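Local coordinates for protein putative thioesterase yhdA (Lactococcus lactis subsp. lactis, PDB 3GEK) that probably hydrolyses acyl-CoA thioesters, perhaps 1,4-dihydroxy-2-naphthoyl-CoA, as a hotdog-fold enzyme of the PaaI thioesterase family, at residues 11-15 against 62-67; 44-48 against 86-90; 56-61 against 124-128; 95-99 against 108-112. The protein carries 7 engineered substitutions. One frame throughout, in Å; residues are numbered along the deposited sequence.

Interaction 1 (11-15 against 62-67); sequences DFQVF and MASNAI
The ring of Phe12 carries the side chain of selenomethionine Met62 over one face, while its edge is turned to the helix backbone at Ala63. The selenium sits almost straight above the ring: SE of Met62 lies 4.4 Å from the centroid of the Phe12 ring, 10° off the normal. Its methyl follows, CE of Met62 lying 4.1 Å from the same centroid and displaced toward the rim, so a Met-aromatic contact and a CH-pi contact share one face. The bend at chi3 of Met62 (74°) sets CE over the same face as SE. At the far end of the ring, CZ of Phe12 comes to 3.4 Å from N of Ala63 and also touches CB of Met62.

Val14 spreads its two methyls along the next turn of the helix. CG1 of Val14 meets CB of Ala66 at 3.5 Å, and CG2 reaches Ala63 and CG1 of Ile67. Segment 12-15 crosses helix segment 62-67 at -48°, placing strand 12-16 on the partly exposed side of helix 49-68 of the hotdog fold, while the buried Ala63 also packs on Phe30 and Trp109. An alanine in place of Phe12 would probably leave the selenomethionine tail without its aromatic platform and uncover the backbone at Ala63. The segments meet without charged groups or hydrogen bonds between them, through dispersion and close fit, with polarisable selenium against the pi cloud.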
loop_
_atom_site.group_PDB
_atom_site.type_symbol
_atom_site.label_atom_id
_atom_site.label_comp_id
_atom_site.label_asym_id
_atom_site.label_seq_id
_atom_site.Cartn_x
_atom_site.Cartn_y
_atom_site.Cartn_z
ATOM N N ASP A 11 12.901 -23.189 -8.475
ATOM C CA ASP A 11 13.386 -22.528 -9.690
ATOM C C ASP A 11 13.723 -21.046 -9.483
ATOM O O ASP A 11 13.463 -20.225 -10.362
ATOM C CB ASP A 11 12.368 -22.679 -10.840
ATOM C CG ASP A 11 12.167 -24.129 -11.287
ATOM O OD1 ASP A 11 12.923 -25.030 -10.856
ATOM O OD2 ASP A 11 11.238 -24.364 -12.091
ATOM N N PHE A 12 14.289 -20.704 -8.325
ATOM C CA PHE A 12 14.649 -19.314 -8.052
ATOM C C PHE A 12 15.852 -18.901 -8.893
ATOM O O PHE A 12 16.872 -19.588 -8.900
ATOM C CB PHE A 12 14.920 -19.059 -6.559
ATOM C CG PHE A 12 15.352 -17.637 -6.255
ATOM C CD1 PHE A 12 14.420 -16.600 -6.220
ATOM C CD2 PHE A 12 16.691 -17.335 -6.017
ATOM C CE1 PHE A 12 14.812 -15.286 -5.951
ATOM C CE2 PHE A 12 17.093 -16.020 -5.746
ATOM C CZ PHE A 12 16.150 -14.998 -5.718
ATOM N N GLN A 13 15.707 -17.793 -9.613
ATOM C CA GLN A 13 16.816 -17.176 -10.346
ATOM C C GLN A 13 16.651 -15.665 -10.429
ATOM O O GLN A 13 15.556 -15.159 -10.679
ATOM C CB GLN A 13 17.012 -17.796 -11.741
ATOM C CG GLN A 13 15.768 -17.859 -12.619
ATOM C CD GLN A 13 15.914 -18.820 -13.797
ATOM O OE1 GLN A 13 16.496 -19.902 -13.674
ATOM N NE2 GLN A 13 15.373 -18.426 -14.948
ATOM N N VAL A 14 17.752 -14.958 -10.193
ATOM C CA VAL A 14 17.825 -13.505 -10.331
ATOM C C VAL A 14 18.761 -13.187 -11.504
ATOM O O VAL A 14 19.802 -13.835 -11.668
ATOM C CB VAL A 14 18.288 -12.836 -9.004
ATOM C CG1 VAL A 14 19.683 -13.292 -8.616
ATOM C CG2 VAL A 14 18.215 -11.319 -9.091
ATOM N N PHE A 15 18.377 -12.216 -12.330
ATOM C CA PHE A 15 19.077 -11.964 -13.598
ATOM C C PHE A 15 18.882 -10.545 -14.122
ATOM O O PHE A 15 17.959 -9.845 -13.716
ATOM C CB PHE A 15 18.636 -12.976 -14.670
ATOM C CG PHE A 15 17.150 -12.962 -14.952
ATOM C CD1 PHE A 15 16.269 -13.692 -14.156
ATOM C CD2 PHE A 15 16.635 -12.221 -16.014
ATOM C CE1 PHE A 15 14.899 -13.681 -14.410
ATOM C CE2 PHE A 15 15.268 -12.202 -16.275
ATOM C CZ PHE A 15 14.397 -12.934 -15.469
HETATM N N MSE A 62 15.526 -12.667 -1.182
HETATM C CA MSE A 62 16.533 -13.531 -1.804
HETATM C C MSE A 62 17.191 -12.831 -2.995
HETATM O O MSE A 62 18.407 -12.866 -3.141
HETATM C CB MSE A 62 15.911 -14.852 -2.262
HETATM C CG MSE A 62 15.351 -15.737 -1.153
HETATM SE SE MSE A 62 14.471 -17.335 -1.871
HETATM C CE MSE A 62 16.081 -18.309 -2.384
ATOM N N ALA A 63 16.378 -12.204 -3.824
ATOM C CA ALA A 63 16.836 -11.444 -4.991
ATOM C C ALA A 63 17.724 -10.265 -4.602
ATOM O O ALA A 63 18.790 -10.073 -5.189
ATOM C CB ALA A 63 15.640 -10.963 -5.815
ATOM N N SER A 64 17.282 -9.488 -3.611
ATOM C CA SER A 64 18.052 -8.354 -3.098
ATOM C C SER A 64 19.420 -8.784 -2.570
ATOM O O SER A 64 20.431 -8.163 -2.896
ATOM C CB SER A 64 17.276 -7.615 -2.007
ATOM O OG SER A 64 16.283 -6.765 -2.556
ATOM N N ASN A 65 19.443 -9.851 -1.769
ATOM C CA ASN A 65 20.688 -10.400 -1.224
ATOM C C ASN A 65 21.658 -10.887 -2.300
ATOM O O ASN A 65 22.863 -10.652 -2.207
ATOM C CB ASN A 65 20.396 -11.523 -0.221
ATOM C CG ASN A 65 19.893 -11.000 1.113
ATOM O OD1 ASN A 65 19.993 -9.810 1.409
ATOM N ND2 ASN A 65 19.354 -11.897 1.930
ATOM N N ALA A 66 21.118 -11.549 -3.322
ATOM C CA ALA A 66 21.901 -12.000 -4.473
ATOM C C ALA A 66 22.539 -10.845 -5.259
ATOM O O ALA A 66 23.688 -10.946 -5.683
ATOM C CB ALA A 66 21.043 -12.852 -5.381
ATOM N N ILE A 67 21.790 -9.757 -5.444
ATOM C CA ILE A 67 22.286 -8.547 -6.113
ATOM C C ILE A 67 23.423 -7.889 -5.321
ATOM O O ILE A 67 24.443 -7.500 -5.894
ATOM C CB ILE A 67 21.143 -7.518 -6.349
ATOM C CG1 ILE A 67 20.142 -8.048 -7.382
ATOM C CG2 ILE A 67 21.699 -6.155 -6.787
ATOM C CD1 ILE A 67 18.854 -7.251 -7.460
#

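Interaction 2 (44-48 against 86-90); sequences QGFLN and PKKCE. Engineered in segment 44-48: Gln44 (natural residue His). Engineered in segment 86-90: Pro86 (natural residue Ser).
With chi1 at -65°, CG of Phe46 stands beside its own backbone N, laying the ring along the 86-90 chain with its edge toward O of Lys87 and N of Lys88. CD1 of Phe46 reaches CB of the engineered Pro86 at 3.9 Å. Leu47 and Lys87 both start with CG anti to N (168° in each); this puts CG of Lys87 3.9 Å from CB of Leu47, and a bend at chi2 leads the lysine on toward polar partners.

Between these side chains the two loops are joined by a single beta bridge, Phe46 with Lys88, linking the approach to helix 49-68 with the connection between strands 73-83 and 92-102. N of Leu47 donates to O of Lys87 nearly in line with the carbonyl, though the modelled 2.5 Å is doubtfully short, and N of Cys89 donates to O of Gly45 at 3.0 Å, on a lone pair. Cys89 centres an inverse gamma turn. NZ of Lys87 donates to O of Glu90 and forms a salt bridge with Glu116. An alanine at Lys87 lacks the methylene meeting CB and CD2 of Leu47 and would probably leave Glu116 without this charged partner. OD1 of Asn48 caps the helix at N of Gly50.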
loop_
_atom_site.group_PDB
_atom_site.type_symbol
_atom_site.label_atom_id
_atom_site.label_comp_id
_atom_site.label_asym_id
_atom_site.label_seq_id
_atom_site.Cartn_x
_atom_site.Cartn_y
_atom_site.Cartn_z
ATOM N N GLN A 44 -11.718 -22.360 1.975
ATOM C CA GLN A 44 -12.575 -22.671 0.823
ATOM C C GLN A 44 -11.845 -23.395 -0.323
ATOM O O GLN A 44 -12.413 -23.591 -1.402
ATOM C CB GLN A 44 -13.261 -21.399 0.305
ATOM C CG GLN A 44 -14.358 -20.848 1.226
ATOM C CD GLN A 44 -13.809 -20.080 2.424
ATOM O OE1 GLN A 44 -12.884 -19.278 2.294
ATOM N NE2 GLN A 44 -14.384 -20.322 3.595
ATOM N N GLY A 45 -10.591 -23.786 -0.089
ATOM C CA GLY A 45 -9.837 -24.595 -1.053
ATOM C C GLY A 45 -9.002 -23.812 -2.055
ATOM O O GLY A 45 -8.419 -24.396 -2.967
ATOM N N PHE A 46 -8.956 -22.492 -1.891
ATOM C CA PHE A 46 -8.155 -21.625 -2.750
ATOM C C PHE A 46 -6.769 -21.402 -2.152
ATOM O O PHE A 46 -6.527 -21.739 -0.993
ATOM C CB PHE A 46 -8.852 -20.275 -2.986
ATOM C CG PHE A 46 -10.146 -20.384 -3.750
ATOM C CD1 PHE A 46 -10.145 -20.617 -5.126
ATOM C CD2 PHE A 46 -11.366 -20.255 -3.094
ATOM C CE1 PHE A 46 -11.341 -20.726 -5.834
ATOM C CE2 PHE A 46 -12.568 -20.360 -3.794
ATOM C CZ PHE A 46 -12.553 -20.596 -5.167
ATOM N N LEU A 47 -5.860 -20.846 -2.953
ATOM C CA LEU A 47 -4.551 -20.446 -2.457
ATOM C C LEU A 47 -4.714 -19.318 -1.441
ATOM O O LEU A 47 -5.313 -18.283 -1.729
ATOM C CB LEU A 47 -3.620 -20.027 -3.606
ATOM C CG LEU A 47 -2.296 -19.316 -3.256
ATOM C CD1 LEU A 47 -1.375 -20.196 -2.408
ATOM C CD2 LEU A 47 -1.562 -18.830 -4.509
ATOM N N ASN A 48 -4.187 -19.552 -0.245
ATOM C CA ASN A 48 -4.184 -18.576 0.832
ATOM C C ASN A 48 -3.310 -17.380 0.457
ATOM O O ASN A 48 -2.203 -17.546 -0.068
ATOM C CB ASN A 48 -3.673 -19.259 2.105
ATOM C CG ASN A 48 -3.790 -18.392 3.347
ATOM O OD1 ASN A 48 -4.044 -17.189 3.282
ATOM N ND2 ASN A 48 -3.585 -19.018 4.501
ATOM N N PRO A 86 -8.859 -15.463 -7.982
ATOM C CA PRO A 86 -8.697 -16.621 -7.111
ATOM C C PRO A 86 -7.895 -17.741 -7.779
ATOM O O PRO A 86 -8.051 -18.010 -8.981
ATOM C CB PRO A 86 -10.139 -17.072 -6.860
ATOM C CG PRO A 86 -10.878 -16.650 -8.074
ATOM C CD PRO A 86 -10.233 -15.365 -8.517
ATOM N N LYS A 87 -7.043 -18.378 -6.986
ATOM C CA LYS A 87 -6.272 -19.528 -7.427
ATOM C C LYS A 87 -6.668 -20.741 -6.593
ATOM O O LYS A 87 -6.509 -20.741 -5.371
ATOM C CB LYS A 87 -4.768 -19.233 -7.305
ATOM C CG LYS A 87 -3.824 -20.437 -7.461
ATOM C CD LYS A 87 -3.955 -21.138 -8.803
ATOM C CE LYS A 87 -2.908 -22.235 -8.940
ATOM N NZ LYS A 87 -3.323 -23.295 -9.906
ATOM N N LYS A 88 -7.211 -21.758 -7.256
ATOM C CA LYS A 88 -7.471 -23.038 -6.609
ATOM C C LYS A 88 -6.139 -23.613 -6.142
ATOM O O LYS A 88 -5.150 -23.596 -6.885
ATOM C CB LYS A 88 -8.167 -24.004 -7.569
ATOM C CG LYS A 88 -8.854 -25.164 -6.874
ATOM C CD LYS A 88 -9.625 -26.033 -7.851
ATOM C CE LYS A 88 -10.549 -27.000 -7.122
ATOM N NZ LYS A 88 -9.835 -28.187 -6.564
ATOM N N CYS A 89 -6.109 -24.109 -4.910
ATOM C CA CYS A 89 -4.857 -24.529 -4.288
ATOM C C CYS A 89 -4.380 -25.883 -4.820
ATOM O O CYS A 89 -4.536 -26.911 -4.164
ATOM C CB CYS A 89 -5.004 -24.549 -2.766
ATOM S SG CYS A 89 -3.441 -24.514 -1.884
ATOM N N GLU A 90 -3.807 -25.857 -6.023
ATOM C CA GLU A 90 -3.250 -27.034 -6.695
ATOM C C GLU A 90 -2.275 -26.584 -7.789
ATOM O O GLU A 90 -2.341 -25.446 -8.253
ATOM C CB GLU A 90 -4.364 -27.896 -7.310
ATOM C CG GLU A 90 -5.210 -27.162 -8.356
ATOM C CD GLU A 90 -6.358 -27.991 -8.913
ATOM O OE1 GLU A 90 -6.495 -29.194 -8.568
ATOM O OE2 GLU A 90 -7.135 -27.419 -9.710
#

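Interaction 3 (56-61 against 124-128); sequences AEITAG and ITVVN
A water molecule ties helix to strand: it donates to O of Glu57 and to OD1 of Asn128, each at 2.6 Å. The arrangement is that of the hotdog fold, in which the long helix 49-68 lies on the curved antiparallel sheet; here helix segment 56-61 crosses strand segment 124-128 at -49°. O of Glu57 already accepts from N of Gly61, and the water gives it a second donor.

The other branch of the Asn128 amide points to the next turn. ND2 of Asn128 is hydrogen-bonded to OG of Ser64, so both ends of the amide have partners and its rotation is fixed in this buried setting. The carboxylate of Glu57 turns to a neighbouring subunit, where His83 of the second subunit pairs with OE1.

Toward the start of both segments, small residues on the helix let the strand come close. Ala56 and Ala60, one turn apart, face the sheet, and the branched residues Ile124 and Val126 pack against them. CB of Ala56 is held between two arms of Ile124, at 3.6 Å from CG2 and 3.7 Å from CD1. Val126 spans the two alanines: because its CG1 is anti to N (chi1 178°) and CG2 lies beside N, the methyls part toward different helix turns. CG2 of Val126 rests 3.9 Å from O of Ala56, and CG1 of Val126 lies 3.9 Å from CB of Ala60.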
loop_
_atom_site.group_PDB
_atom_site.type_symbol
_atom_site.label_atom_id
_atom_site.label_comp_id
_atom_site.label_asym_id
_atom_site.label_seq_id
_atom_site.Cartn_x
_atom_site.Cartn_y
_atom_site.Cartn_z
ATOM N N ALA A 56 6.221 -13.504 -1.849
ATOM C CA ALA A 56 6.708 -12.231 -2.379
ATOM C C ALA A 56 7.812 -11.635 -1.525
ATOM O O ALA A 56 8.831 -11.208 -2.054
ATOM C CB ALA A 56 5.578 -11.247 -2.511
ATOM N N GLU A 57 7.600 -11.597 -0.210
ATOM C CA GLU A 57 8.584 -11.027 0.713
ATOM C C GLU A 57 9.878 -11.849 0.729
ATOM O O GLU A 57 10.979 -11.288 0.763
ATOM C CB GLU A 57 7.994 -10.855 2.126
ATOM C CG GLU A 57 8.871 -10.002 3.057
ATOM C CD GLU A 57 8.179 -9.529 4.334
ATOM O OE1 GLU A 57 6.983 -9.185 4.284
ATOM O OE2 GLU A 57 8.859 -9.464 5.394
ATOM N N ILE A 58 9.738 -13.175 0.667
ATOM C CA ILE A 58 10.883 -14.089 0.719
ATOM C C ILE A 58 11.732 -14.067 -0.558
ATOM O O ILE A 58 12.963 -14.021 -0.476
ATOM C CB ILE A 58 10.456 -15.540 1.087
ATOM C CG1 ILE A 58 9.963 -15.584 2.540
ATOM C CG2 ILE A 58 11.616 -16.530 0.898
ATOM C CD1 ILE A 58 9.190 -16.837 2.901
ATOM N N THR A 59 11.079 -14.099 -1.722
ATOM C CA THR A 59 11.788 -14.053 -3.005
ATOM C C THR A 59 12.436 -12.690 -3.269
ATOM O O THR A 59 13.525 -12.617 -3.839
ATOM C CB THR A 59 10.879 -14.433 -4.194
ATOM O OG1 THR A 59 9.701 -13.613 -4.188
ATOM C CG2 THR A 59 10.486 -15.919 -4.139
ATOM N N ALA A 60 11.759 -11.617 -2.859
ATOM C CA ALA A 60 12.312 -10.265 -2.969
ATOM C C ALA A 60 13.588 -10.153 -2.138
ATOM O O ALA A 60 14.591 -9.613 -2.604
ATOM C CB ALA A 60 11.290 -9.222 -2.528
ATOM N N GLY A 61 13.538 -10.682 -0.916
ATOM C CA GLY A 61 14.690 -10.722 -0.022
ATOM C C GLY A 61 15.843 -11.543 -0.572
ATOM O O GLY A 61 17.003 -11.155 -0.433
ATOM N N ILE A 124 2.010 -7.408 -6.255
ATOM C CA ILE A 124 2.624 -7.134 -4.961
ATOM C C ILE A 124 3.857 -6.255 -5.133
ATOM O O ILE A 124 4.678 -6.485 -6.033
ATOM C CB ILE A 124 3.010 -8.451 -4.230
ATOM C CG1 ILE A 124 1.778 -9.354 -4.065
ATOM C CG2 ILE A 124 3.699 -8.157 -2.886
ATOM C CD1 ILE A 124 1.999 -10.609 -3.244
ATOM N N THR A 125 3.962 -5.235 -4.284
ATOM C CA THR A 125 5.159 -4.405 -4.212
ATOM C C THR A 125 5.834 -4.618 -2.862
ATOM O O THR A 125 5.175 -4.583 -1.819
ATOM C CB THR A 125 4.834 -2.905 -4.418
ATOM O OG1 THR A 125 4.249 -2.723 -5.712
ATOM C CG2 THR A 125 6.106 -2.061 -4.346
ATOM N N VAL A 126 7.139 -4.865 -2.897
ATOM C CA VAL A 126 7.923 -5.056 -1.681
ATOM C C VAL A 126 9.043 -4.028 -1.609
ATOM O O VAL A 126 9.817 -3.869 -2.564
ATOM C CB VAL A 126 8.550 -6.486 -1.609
ATOM C CG1 VAL A 126 9.394 -6.636 -0.356
ATOM C CG2 VAL A 126 7.472 -7.562 -1.656
ATOM N N VAL A 127 9.123 -3.332 -0.479
ATOM C CA VAL A 127 10.260 -2.473 -0.188
ATOM C C VAL A 127 11.157 -3.184 0.828
ATOM O O VAL A 127 10.697 -3.556 1.909
ATOM C CB VAL A 127 9.829 -1.087 0.372
ATOM C CG1 VAL A 127 11.037 -0.201 0.603
ATOM C CG2 VAL A 127 8.826 -0.411 -0.556
ATOM N N ASN A 128 12.420 -3.390 0.461
ATOM C CA ASN A 128 13.413 -3.962 1.358
ATOM C C ASN A 128 14.328 -2.874 1.926
ATOM O O ASN A 128 14.706 -1.936 1.221
ATOM C CB ASN A 128 14.268 -5.007 0.625
ATOM C CG ASN A 128 13.518 -6.307 0.331
ATOM O OD1 ASN A 128 12.574 -6.683 1.035
ATOM N ND2 ASN A 128 13.954 -7.009 -0.710
HETATM O O HOH W 1 11.962 -9.152 1.756
#

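Interaction 4 (95-99 against 108-112); sequences ARGLL and VWEIK. Engineered in segment 95-99: Arg96 (natural residue Cys).
Leu99 lays its CD1 methyl over the face of the Trp109 indole, 3.8 Å from the centroid of the five-membered ring and 16° off the normal, a CH-pi contact. CB of Leu99 continues the cover at 3.7 Å from CZ3 of Trp109, so the leucine side chain runs across the whole indole. With chi1 at -72°, CG of Trp109 lies beside its own N and the six-membered ring leans over the neighbouring strand, where CE3 of Trp109 comes to 3.4 Å from N of Leu99. Gly97 lies under this reach; a beta carbon there would come tightly against CE3 of Trp109.

On the opposite face of the sheet from Leu99 and Trp109, Leu98 and Glu110 run side by side. Lys112 folds back along its own strand, its NZ forming a salt bridge with OE2 of Glu110 at 2.8 Å from above the carboxylate plane, while OE1 of Glu110 is taken by Gln123 and Lys112 of the third subunit. Three cationic or amide donors on one buried carboxylate would probably stabilise its charged form.

The backbones position all of this, the hairpin pairing in antiparallel register within these segments. Arg96 with Lys112 and Leu98 with Glu110 are hydrogen-bonded pairs, each with two N-H...O bonds, among them N of Glu110 to O of Leu98 at 2.8 Å. The engineered Arg96 extends away to a salt bridge with Glu118. NE1 of Trp109 is bonded to Ser64 of helix 49-68, which covers the indole, and strands 28-35 and 120-131 flank the hairpin.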
loop_
_atom_site.group_PDB
_atom_site.type_symbol
_atom_site.label_atom_id
_atom_site.label_comp_id
_atom_site.label_asym_id
_atom_site.label_seq_id
_atom_site.Cartn_x
_atom_site.Cartn_y
_atom_site.Cartn_z
ATOM N N ALA A 95 6.191 -16.487 -9.332
ATOM C CA ALA A 95 6.447 -15.165 -8.777
ATOM C C ALA A 95 7.596 -14.555 -9.565
ATOM O O ALA A 95 8.694 -15.120 -9.619
ATOM C CB ALA A 95 6.783 -15.247 -7.295
ATOM N N ARG A 96 7.325 -13.422 -10.209
ATOM C CA ARG A 96 8.321 -12.747 -11.039
ATOM C C ARG A 96 8.450 -11.318 -10.560
ATOM O O ARG A 96 7.442 -10.649 -10.295
ATOM C CB ARG A 96 7.925 -12.768 -12.518
ATOM C CG ARG A 96 7.810 -14.159 -13.116
ATOM C CD ARG A 96 7.670 -14.076 -14.621
ATOM N NE ARG A 96 7.567 -15.391 -15.250
ATOM C CZ ARG A 96 6.422 -16.028 -15.487
ATOM N NH1 ARG A 96 5.263 -15.483 -15.145
ATOM N NH2 ARG A 96 6.440 -17.218 -16.072
ATOM N N GLY A 97 9.691 -10.865 -10.434
ATOM C CA GLY A 97 9.977 -9.554 -9.886
ATOM C C GLY A 97 10.707 -8.663 -10.863
ATOM O O GLY A 97 11.479 -9.137 -11.691
ATOM N N LEU A 98 10.435 -7.368 -10.758
ATOM C CA LEU A 98 11.179 -6.333 -11.453
ATOM C C LEU A 98 11.646 -5.315 -10.421
ATOM O O LEU A 98 10.841 -4.802 -9.646
ATOM C CB LEU A 98 10.291 -5.651 -12.501
ATOM C CG LEU A 98 10.821 -4.392 -13.197
ATOM C CD1 LEU A 98 12.026 -4.719 -14.070
ATOM C CD2 LEU A 98 9.730 -3.733 -14.032
ATOM N N LEU A 99 12.941 -5.023 -10.404
ATOM C CA LEU A 99 13.457 -4.024 -9.484
ATOM C C LEU A 99 13.190 -2.617 -10.028
ATOM O O LEU A 99 13.774 -2.204 -11.025
ATOM C CB LEU A 99 14.945 -4.253 -9.206
ATOM C CG LEU A 99 15.637 -3.358 -8.174
ATOM C CD1 LEU A 99 15.103 -3.615 -6.774
ATOM C CD2 LEU A 99 17.141 -3.585 -8.226
ATOM N N VAL A 108 13.128 -1.502 -4.186
ATOM C CA VAL A 108 11.682 -1.567 -4.412
ATOM C C VAL A 108 11.401 -2.537 -5.549
ATOM O O VAL A 108 11.795 -2.292 -6.696
ATOM C CB VAL A 108 11.064 -0.183 -4.721
ATOM C CG1 VAL A 108 9.551 -0.276 -4.803
ATOM C CG2 VAL A 108 11.479 0.848 -3.670
ATOM N N TRP A 109 10.740 -3.644 -5.218
ATOM C CA TRP A 109 10.417 -4.693 -6.195
ATOM C C TRP A 109 8.957 -4.651 -6.601
ATOM O O TRP A 109 8.070 -4.514 -5.751
ATOM C CB TRP A 109 10.711 -6.083 -5.626
ATOM C CG TRP A 109 12.156 -6.407 -5.503
ATOM C CD1 TRP A 109 12.932 -6.281 -4.389
ATOM C CD2 TRP A 109 13.009 -6.928 -6.532
ATOM N NE1 TRP A 109 14.217 -6.694 -4.659
ATOM C CE2 TRP A 109 14.291 -7.092 -5.967
ATOM C CE3 TRP A 109 12.811 -7.276 -7.875
ATOM C CZ2 TRP A 109 15.380 -7.579 -6.701
ATOM C CZ3 TRP A 109 13.893 -7.767 -8.604
ATOM C CH2 TRP A 109 15.160 -7.915 -8.011
ATOM N N GLU A 110 8.716 -4.778 -7.900
ATOM C CA GLU A 110 7.377 -4.979 -8.427
ATOM C C GLU A 110 7.235 -6.462 -8.766
ATOM O O GLU A 110 7.956 -6.984 -9.627
ATOM C CB GLU A 110 7.174 -4.118 -9.668
ATOM C CG GLU A 110 5.879 -4.349 -10.430
ATOM C CD GLU A 110 5.940 -3.738 -11.818
ATOM O OE1 GLU A 110 5.832 -2.495 -11.932
ATOM O OE2 GLU A 110 6.113 -4.504 -12.798
ATOM N N ILE A 111 6.310 -7.132 -8.082
ATOM C CA ILE A 111 6.189 -8.585 -8.162
ATOM C C ILE A 111 4.803 -9.027 -8.631
ATOM O O ILE A 111 3.785 -8.666 -8.042
ATOM C CB ILE A 111 6.549 -9.253 -6.805
ATOM C CG1 ILE A 111 8.002 -8.947 -6.434
ATOM C CG2 ILE A 111 6.305 -10.772 -6.845
ATOM C CD1 ILE A 111 8.318 -9.046 -4.944
ATOM N N LYS A 112 4.777 -9.815 -9.696
ATOM C CA LYS A 112 3.533 -10.363 -10.202
ATOM C C LYS A 112 3.437 -11.851 -9.877
ATOM O O LYS A 112 4.331 -12.629 -10.205
ATOM C CB LYS A 112 3.403 -10.111 -11.709
ATOM C CG LYS A 112 3.295 -8.630 -12.070
ATOM C CD LYS A 112 2.919 -8.429 -13.532
ATOM C CE LYS A 112 3.153 -6.988 -13.979
ATOM N NZ LYS A 112 4.608 -6.619 -13.950
HETATM O O HOH W 2 4.518 -13.841 -12.710
#

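In the fold
Interactions 1, 3 and 4 form one connected core around helix 49-68, while interaction 2 lies apart, on the opposite side of the chain's centre from interaction 1, with their centres 27 Å apart. Ser64 is the polar junction: its OG lies 3.0 Å from ND2 of Asn128 and 2.9 Å from NE1 of Trp109, joining the 62-67, 124-128 and 108-112 segments. The indole also packs against Ala63 and Ile67. Interactions 3 and 4, with centres 7 Å apart, share neighbouring strands, N of Ile111 meeting O of Ile124 at 2.7 Å. Interactions 2 and 3 both touch the second subunit, and 3 and 4 the third, so the core also borders the subunit interfaces.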